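Local coordinates for protein alanine racemase 1 (Caldanaerobacter subterraneus subsp. tengcongensis MB4, PDB 4Y2W) that belongs to the alanine racemase family, in which an N-terminal TIM-barrel domain is joined to a C-terminal domain built mainly of beta strands, at residues V51-F54 with L55-G59; L94-I97 with V98-L102. The protein carries 1 engineered substitution. One frame throughout, in Å; residues are numbered along the deposited sequence.

Contact 1. Residues V51-F54 with L55-G59; sequences VAKF and LEKEG
The carbonyl oxygens of Val-51, Ala-52, Lys-53 and Phe-54 accept in turn the N-H groups of Leu-55, Glu-56, Lys-57 and Glu-58, the repeating bond of an alpha helix. The fourth bond is the least regular, Glu-58 N lying 3.3 Å from Phe-54 O with the smallest N-H...O angle of the four, 140°. One residue further on, Gly-59 ends the helix in a Schellman motif, with positive phi and two weak bonds from its N back to Leu-55 O and Glu-56 O.

Side chains on this last stretch of helix illustrate how residues four apart line up. On the buried side Val-51 and Leu-55 run side by side, CG1 of Val-51 resting 3.7 Å from CD1 of Leu-55. On the exposed side Lys-53 and Lys-57 do likewise, their CE atoms 3.5 Å apart. Their NZ atoms, 4.6 Å apart, diverge beyond this aliphatic contact, and like charges at that spacing should repel somewhat. Lys-57 also reaches the ring of Phe-54. With CG set beside its backbone N (chi1 -67°), its chain runs back along the helix and lays CE over the centre of one face of Phe-54, 4.3 Å from the ring centroid and 8° off the normal. This is a CH-pi contact; NZ, 5.5 Å from the same centroid, adds at most a weak cation-pi attraction.

The two acids are tied outward, Glu-56 to the backbone N atoms of Lys-80 and Thr-81, and Glu-58 to Arg-23 in a salt bridge. Phe-54 meets the ring of Tyr-376, Val-51 packs on Ile-18 of helix 15-28, and Ala-52 and Leu-55 close down on Phe-63 of barrel strand 62-65.

Contact 2. Residues L94-I97 with V98-L102; sequences LRQI and VKHDL
The His-100 ring turns an edge toward Gln-96 O, which lies near the ring plane, and on the Arg-95 guanidinium one face carries Gln-96 NE2, 3.3 Å above the plane and toward the rim. Arg-95 lies in the first turn of helix 94-99 and His-100 just past its end; the helix is the helical element of a beta-alpha-beta unit in the TIM barrel, between strands 83-85 and 103-106. Gln-96 O accepts two N-H groups from His-100: the backbone N at 3.0 Å and, weakly, ND1 at 3.5 Å. The second bond can do no more than bias the imidazole toward the helix end that its own backbone leaves.

Arg-95 and Lys-99 lie alongside each other, with NH1 of Arg-95 3.9 Å from CD of Lys-99. NH1 is also close to Lys-99 NZ, a pairing of like charges likely to be somewhat unfavourable; the Arg-95 side chain also touches that of Glu-118 on helix 109-121.

Ile-97 faces inward onto Leu-115 and Ile-85. Its CG2, anti to the carbonyl carbon, meets CD1 of Leu-102 at 4.1 Å, the two side chains crossing at about a right angle. Leu-102 N donates to Ile-97 O over 2.9 Å, lying in the carbonyl plane.

How the contacts relate
Contacts 1 and 2 are two versions of one event, a barrel helix ending before the next strand: 51-59 closes on glycine with a Schellman motif, whereas 94-102 unwinds through His-100 and Asp-101. Their centres are 22 Å apart and their nearest atoms about 11 Å, with no touch. Helix 68-76 and the loop after it connect them indirectly, since Glu-56 holds Lys-80 and Thr-81 in that loop, while Arg-75 binds the carbonyl oxygens of His-100 and Asp-101. Neither contact includes a residue of the alanine pockets. Contact 1 has the closer tie: Ala-52 packs on Ile-39, which directly precedes pocket residue Lys-40 in the chain.

Contact 1. Residues V51-F54 with L55-G59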
ATOM      1  N   VAL A  51     -11.652 -13.929  -2.972  1.00 43.93           N
ATOM      2  CA  VAL A  51     -11.487 -14.171  -4.409  1.00 43.63           C
ATOM      3  C   VAL A  51     -11.148 -15.638  -4.680  1.00 43.74           C
ATOM      4  O   VAL A  51     -11.701 -16.248  -5.593  1.00 42.11           O
ATOM      5  CB  VAL A  51     -10.407 -13.250  -5.016  1.00 43.72           C
ATOM      6  CG1 VAL A  51     -10.035 -13.682  -6.428  1.00 44.24           C
ATOM      7  CG2 VAL A  51     -10.889 -11.807  -5.020  1.00 43.78           C
ATOM      8  N   ALA A  52     -10.244 -16.200  -3.883  1.00 44.60           N
ATOM      9  CA  ALA A  52      -9.873 -17.606  -4.016  1.00 45.55           C
ATOM     10  C   ALA A  52     -11.050 -18.512  -3.676  1.00 46.87           C
ATOM     11  O   ALA A  52     -11.307 -19.491  -4.371  1.00 46.11           O
ATOM     12  CB  ALA A  52      -8.683 -17.931  -3.125  1.00 45.12           C
ATOM     13  N   LYS A  53     -11.760 -18.174  -2.603  1.00 50.17           N
ATOM     14  CA  LYS A  53     -12.934 -18.932  -2.177  1.00 52.34           C
ATOM     15  C   LYS A  53     -13.934 -19.051  -3.323  1.00 51.49           C
ATOM     16  O   LYS A  53     -14.402 -20.148  -3.628  1.00 52.71           O
ATOM     17  CB  LYS A  53     -13.601 -18.265  -0.961  1.00 54.18           C
ATOM     18  CG  LYS A  53     -14.722 -19.079  -0.314  1.00 56.83           C
ATOM     19  CD  LYS A  53     -15.819 -18.182   0.261  1.00 58.77           C
ATOM     20  CE  LYS A  53     -17.012 -18.971   0.794  1.00 59.13           C
ATOM     21  NZ  LYS A  53     -16.894 -19.281   2.248  1.00 59.34           N
ATOM     22  N   PHE A  54     -14.239 -17.929  -3.967  1.00 50.24           N
ATOM     23  CA  PHE A  54     -15.271 -17.899  -5.004  1.00 50.01           C
ATOM     24  C   PHE A  54     -14.815 -18.442  -6.362  1.00 50.87           C
ATOM     25  O   PHE A  54     -15.637 -18.953  -7.127  1.00 51.62           O
ATOM     26  CB  PHE A  54     -15.875 -16.494  -5.131  1.00 49.43           C
ATOM     27  CG  PHE A  54     -17.032 -16.264  -4.202  1.00 49.06           C
ATOM     28  CD1 PHE A  54     -16.823 -16.113  -2.837  1.00 48.93           C
ATOM     29  CD2 PHE A  54     -18.334 -16.246  -4.682  1.00 49.34           C
ATOM     30  CE1 PHE A  54     -17.892 -15.926  -1.975  1.00 49.48           C
ATOM     31  CE2 PHE A  54     -19.407 -16.060  -3.824  1.00 48.84           C
ATOM     32  CZ  PHE A  54     -19.187 -15.901  -2.469  1.00 48.62           C
ATOM     33  N   LEU A  55     -13.521 -18.345  -6.663  1.00 50.77           N
ATOM     34  CA  LEU A  55     -12.974 -18.976  -7.869  1.00 50.66           C
ATOM     35  C   LEU A  55     -12.849 -20.496  -7.691  1.00 52.55           C
ATOM     36  O   LEU A  55     -12.972 -21.251  -8.662  1.00 53.12           O
ATOM     37  CB  LEU A  55     -11.625 -18.360  -8.248  1.00 49.88           C
ATOM     38  CG  LEU A  55     -11.667 -16.922  -8.778  1.00 49.30           C
ATOM     39  CD1 LEU A  55     -10.255 -16.389  -8.973  1.00 49.04           C
ATOM     40  CD2 LEU A  55     -12.455 -16.822 -10.075  1.00 49.14           C
ATOM     41  N   GLU A  56     -12.617 -20.941  -6.457  1.00 53.29           N
ATOM     42  CA  GLU A  56     -12.618 -22.371  -6.139  1.00 54.29           C
ATOM     43  C   GLU A  56     -14.006 -22.993  -6.346  1.00 55.04           C
ATOM     44  O   GLU A  56     -14.105 -24.118  -6.836  1.00 55.10           O
ATOM     45  CB  GLU A  56     -12.136 -22.611  -4.705  1.00 54.65           C
ATOM     46  CG  GLU A  56     -12.036 -24.079  -4.318  1.00 55.62           C
ATOM     47  CD  GLU A  56     -11.445 -24.285  -2.934  1.00 56.75           C
ATOM     48  OE1 GLU A  56     -11.892 -23.602  -1.988  1.00 57.63           O
ATOM     49  OE2 GLU A  56     -10.543 -25.136  -2.787  1.00 56.84           O
ATOM     50  N   LYS A  57     -15.064 -22.270  -5.970  1.00 55.95           N
ATOM     51  CA  LYS A  57     -16.440 -22.708  -6.244  1.00 57.33           C
ATOM     52  C   LYS A  57     -16.682 -22.806  -7.752  1.00 56.97           C
ATOM     53  O   LYS A  57     -17.365 -23.716  -8.224  1.00 56.51           O
ATOM     54  CB  LYS A  57     -17.471 -21.740  -5.649  1.00 59.06           C
ATOM     55  CG  LYS A  57     -17.534 -21.669  -4.127  1.00 60.44           C
ATOM     56  CD  LYS A  57     -18.515 -20.580  -3.692  1.00 61.73           C
ATOM     57  CE  LYS A  57     -18.380 -20.193  -2.224  1.00 62.98           C
ATOM     58  NZ  LYS A  57     -19.196 -21.036  -1.305  1.00 63.45           N
ATOM     59  N   GLU A  58     -16.110 -21.862  -8.498  1.00 55.36           N
ATOM     60  CA  GLU A  58     -16.304 -21.782  -9.947  1.00 54.78           C
ATOM     61  C   GLU A  58     -15.559 -22.881 -10.716  1.00 54.05           C
ATOM     62  O   GLU A  58     -15.801 -23.073 -11.906  1.00 52.60           O
ATOM     63  CB  GLU A  58     -15.878 -20.399 -10.458  1.00 54.83           C
ATOM     64  CG  GLU A  58     -16.624 -19.932 -11.698  1.00 55.24           C
ATOM     65  CD  GLU A  58     -18.103 -19.679 -11.449  1.00 55.62           C
ATOM     66  OE1 GLU A  58     -18.904 -19.876 -12.390  1.00 55.54           O
ATOM     67  OE2 GLU A  58     -18.470 -19.283 -10.320  1.00 54.66           O
ATOM     68  N   GLY A  59     -14.646 -23.580 -10.043  1.00 54.03           N
ATOM     69  CA  GLY A  59     -13.993 -24.763 -10.605  1.00 53.40           C
ATOM     70  C   GLY A  59     -12.655 -24.487 -11.267  1.00 53.22           C
ATOM     71  O   GLY A  59     -12.300 -25.141 -12.245  1.00 54.30           O
TER

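Contact 2. Residues L94-I97 with V98-L102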
ATOM      1  N   LEU A  94      11.108 -24.235   4.062  1.00 53.96           N
ATOM      2  CA  LEU A  94      10.737 -25.349   3.189  1.00 54.59           C
ATOM      3  C   LEU A  94       9.772 -26.326   3.845  1.00 55.13           C
ATOM      4  O   LEU A  94       9.025 -27.013   3.152  1.00 54.72           O
ATOM      5  CB  LEU A  94      11.979 -26.107   2.712  1.00 55.73           C
ATOM      6  CG  LEU A  94      12.814 -25.423   1.628  1.00 56.16           C
ATOM      7  CD1 LEU A  94      14.072 -26.235   1.344  1.00 56.36           C
ATOM      8  CD2 LEU A  94      12.008 -25.224   0.351  1.00 56.13           C
ATOM      9  N   ARG A  95       9.786 -26.391   5.174  1.00 56.11           N
ATOM     10  CA  ARG A  95       8.908 -27.307   5.899  1.00 58.17           C
ATOM     11  C   ARG A  95       7.437 -27.028   5.595  1.00 56.59           C
ATOM     12  O   ARG A  95       6.637 -27.951   5.452  1.00 53.87           O
ATOM     13  CB  ARG A  95       9.163 -27.216   7.410  1.00 61.26           C
ATOM     14  CG  ARG A  95       8.524 -28.341   8.215  1.00 64.52           C
ATOM     15  CD  ARG A  95       8.980 -28.338   9.668  1.00 67.62           C
ATOM     16  NE  ARG A  95       8.348 -27.274  10.449  1.00 71.01           N
ATOM     17  CZ  ARG A  95       7.103 -27.314  10.933  1.00 73.06           C
ATOM     18  NH1 ARG A  95       6.318 -28.369  10.724  1.00 72.93           N
ATOM     19  NH2 ARG A  95       6.636 -26.281  11.631  1.00 73.40           N
ATOM     20  N   GLN A  96       7.102 -25.749   5.465  1.00 57.67           N
ATOM     21  CA  GLN A  96       5.716 -25.311   5.338  1.00 58.00           C
ATOM     22  C   GLN A  96       5.105 -25.669   3.983  1.00 55.77           C
ATOM     23  O   GLN A  96       3.970 -26.149   3.918  1.00 54.44           O
ATOM     24  CB  GLN A  96       5.622 -23.798   5.574  1.00 60.67           C
ATOM     25  CG  GLN A  96       6.117 -23.334   6.940  1.00 62.14           C
ATOM     26  CD  GLN A  96       5.310 -23.922   8.086  1.00 64.46           C
ATOM     27  OE1 GLN A  96       4.280 -23.373   8.481  1.00 65.31           O
ATOM     28  NE2 GLN A  96       5.778 -25.044   8.626  1.00 65.52           N
ATOM     29  N   ILE A  97       5.852 -25.429   2.909  1.00 54.39           N
ATOM     30  CA  ILE A  97       5.372 -25.729   1.551  1.00 54.17           C
ATOM     31  C   ILE A  97       5.156 -27.226   1.312  1.00 54.14           C
ATOM     32  O   ILE A  97       4.259 -27.618   0.557  1.00 52.96           O
ATOM     33  CB  ILE A  97       6.295 -25.151   0.452  1.00 53.66           C
ATOM     34  CG1 ILE A  97       7.733 -25.669   0.593  1.00 53.68           C
ATOM     35  CG2 ILE A  97       6.269 -23.629   0.492  1.00 53.26           C
ATOM     36  CD1 ILE A  97       8.620 -25.319  -0.580  1.00 54.25           C
ATOM     37  N   VAL A  98       5.974 -28.054   1.955  1.00 54.45           N
ATOM     38  CA  VAL A  98       5.814 -29.504   1.889  1.00 55.17           C
ATOM     39  C   VAL A  98       4.614 -29.943   2.731  1.00 55.26           C
ATOM     40  O   VAL A  98       3.842 -30.811   2.315  1.00 54.99           O
ATOM     41  CB  VAL A  98       7.084 -30.234   2.378  1.00 55.67           C
ATOM     42  CG1 VAL A  98       6.856 -31.739   2.444  1.00 56.28           C
ATOM     43  CG2 VAL A  98       8.262 -29.918   1.465  1.00 56.33           C
ATOM     44  N   LYS A  99       4.466 -29.334   3.907  1.00 55.15           N
ATOM     45  CA  LYS A  99       3.395 -29.681   4.842  1.00 56.23           C
ATOM     46  C   LYS A  99       2.012 -29.400   4.261  1.00 55.68           C
ATOM     47  O   LYS A  99       1.117 -30.244   4.336  1.00 56.05           O
ATOM     48  CB  LYS A  99       3.574 -28.915   6.157  1.00 57.10           C
ATOM     49  CG  LYS A  99       2.672 -29.379   7.290  1.00 58.96           C
ATOM     50  CD  LYS A  99       3.025 -28.665   8.586  1.00 61.15           C
ATOM     51  CE  LYS A  99       2.156 -29.130   9.745  1.00 62.40           C
ATOM     52  NZ  LYS A  99       2.319 -28.258  10.942  1.00 62.89           N
ATOM     53  N   HIS A 100       1.848 -28.219   3.673  1.00 54.81           N
ATOM     54  CA  HIS A 100       0.549 -27.791   3.158  1.00 54.54           C
ATOM     55  C   HIS A 100       0.409 -28.011   1.647  1.00 52.51           C
ATOM     56  O   HIS A 100      -0.516 -27.490   1.019  1.00 50.92           O
ATOM     57  CB  HIS A 100       0.294 -26.330   3.544  1.00 54.91           C
ATOM     58  CG  HIS A 100       0.138 -26.122   5.020  1.00 55.21           C
ATOM     59  ND1 HIS A 100       1.124 -25.562   5.803  1.00 55.42           N
ATOM     60  CD2 HIS A 100      -0.883 -26.422   5.858  1.00 55.42           C
ATOM     61  CE1 HIS A 100       0.713 -25.512   7.058  1.00 55.47           C
ATOM     62  NE2 HIS A 100      -0.502 -26.028   7.118  1.00 55.91           N
ATOM     63  N   ASP A 101       1.325 -28.793   1.078  1.00 52.26           N
ATOM     64  CA  ASP A 101       1.212 -29.278  -0.292  1.00 52.39           C
ATOM     65  C   ASP A 101       1.098 -28.124  -1.291  1.00 50.72           C
ATOM     66  O   ASP A 101       0.076 -27.950  -1.959  1.00 50.26           O
ATOM     67  CB  ASP A 101       0.022 -30.245  -0.407  1.00 54.41           C
ATOM     68  CG  ASP A 101       0.009 -31.004  -1.718  1.00 57.11           C
ATOM     69  OD1 ASP A 101       1.103 -31.294  -2.247  1.00 58.77           O
ATOM     70  OD2 ASP A 101      -1.097 -31.313  -2.219  1.00 59.19           O
ATOM     71  N   LEU A 102       2.163 -27.334  -1.373  1.00 48.42           N
ATOM     72  CA  LEU A 102       2.216 -26.187  -2.271  1.00 47.19           C
ATOM     73  C   LEU A 102       3.231 -26.436  -3.378  1.00 46.36           C
ATOM     74  O   LEU A 102       4.340 -26.904  -3.125  1.00 46.47           O
ATOM     75  CB  LEU A 102       2.583 -24.919  -1.494  1.00 46.63           C
ATOM     76  CG  LEU A 102       1.574 -24.472  -0.430  1.00 45.68           C
ATOM     77  CD1 LEU A 102       2.164 -23.376   0.440  1.00 45.56           C
ATOM     78  CD2 LEU A 102       0.276 -24.005  -1.068  1.00 45.31           C
TER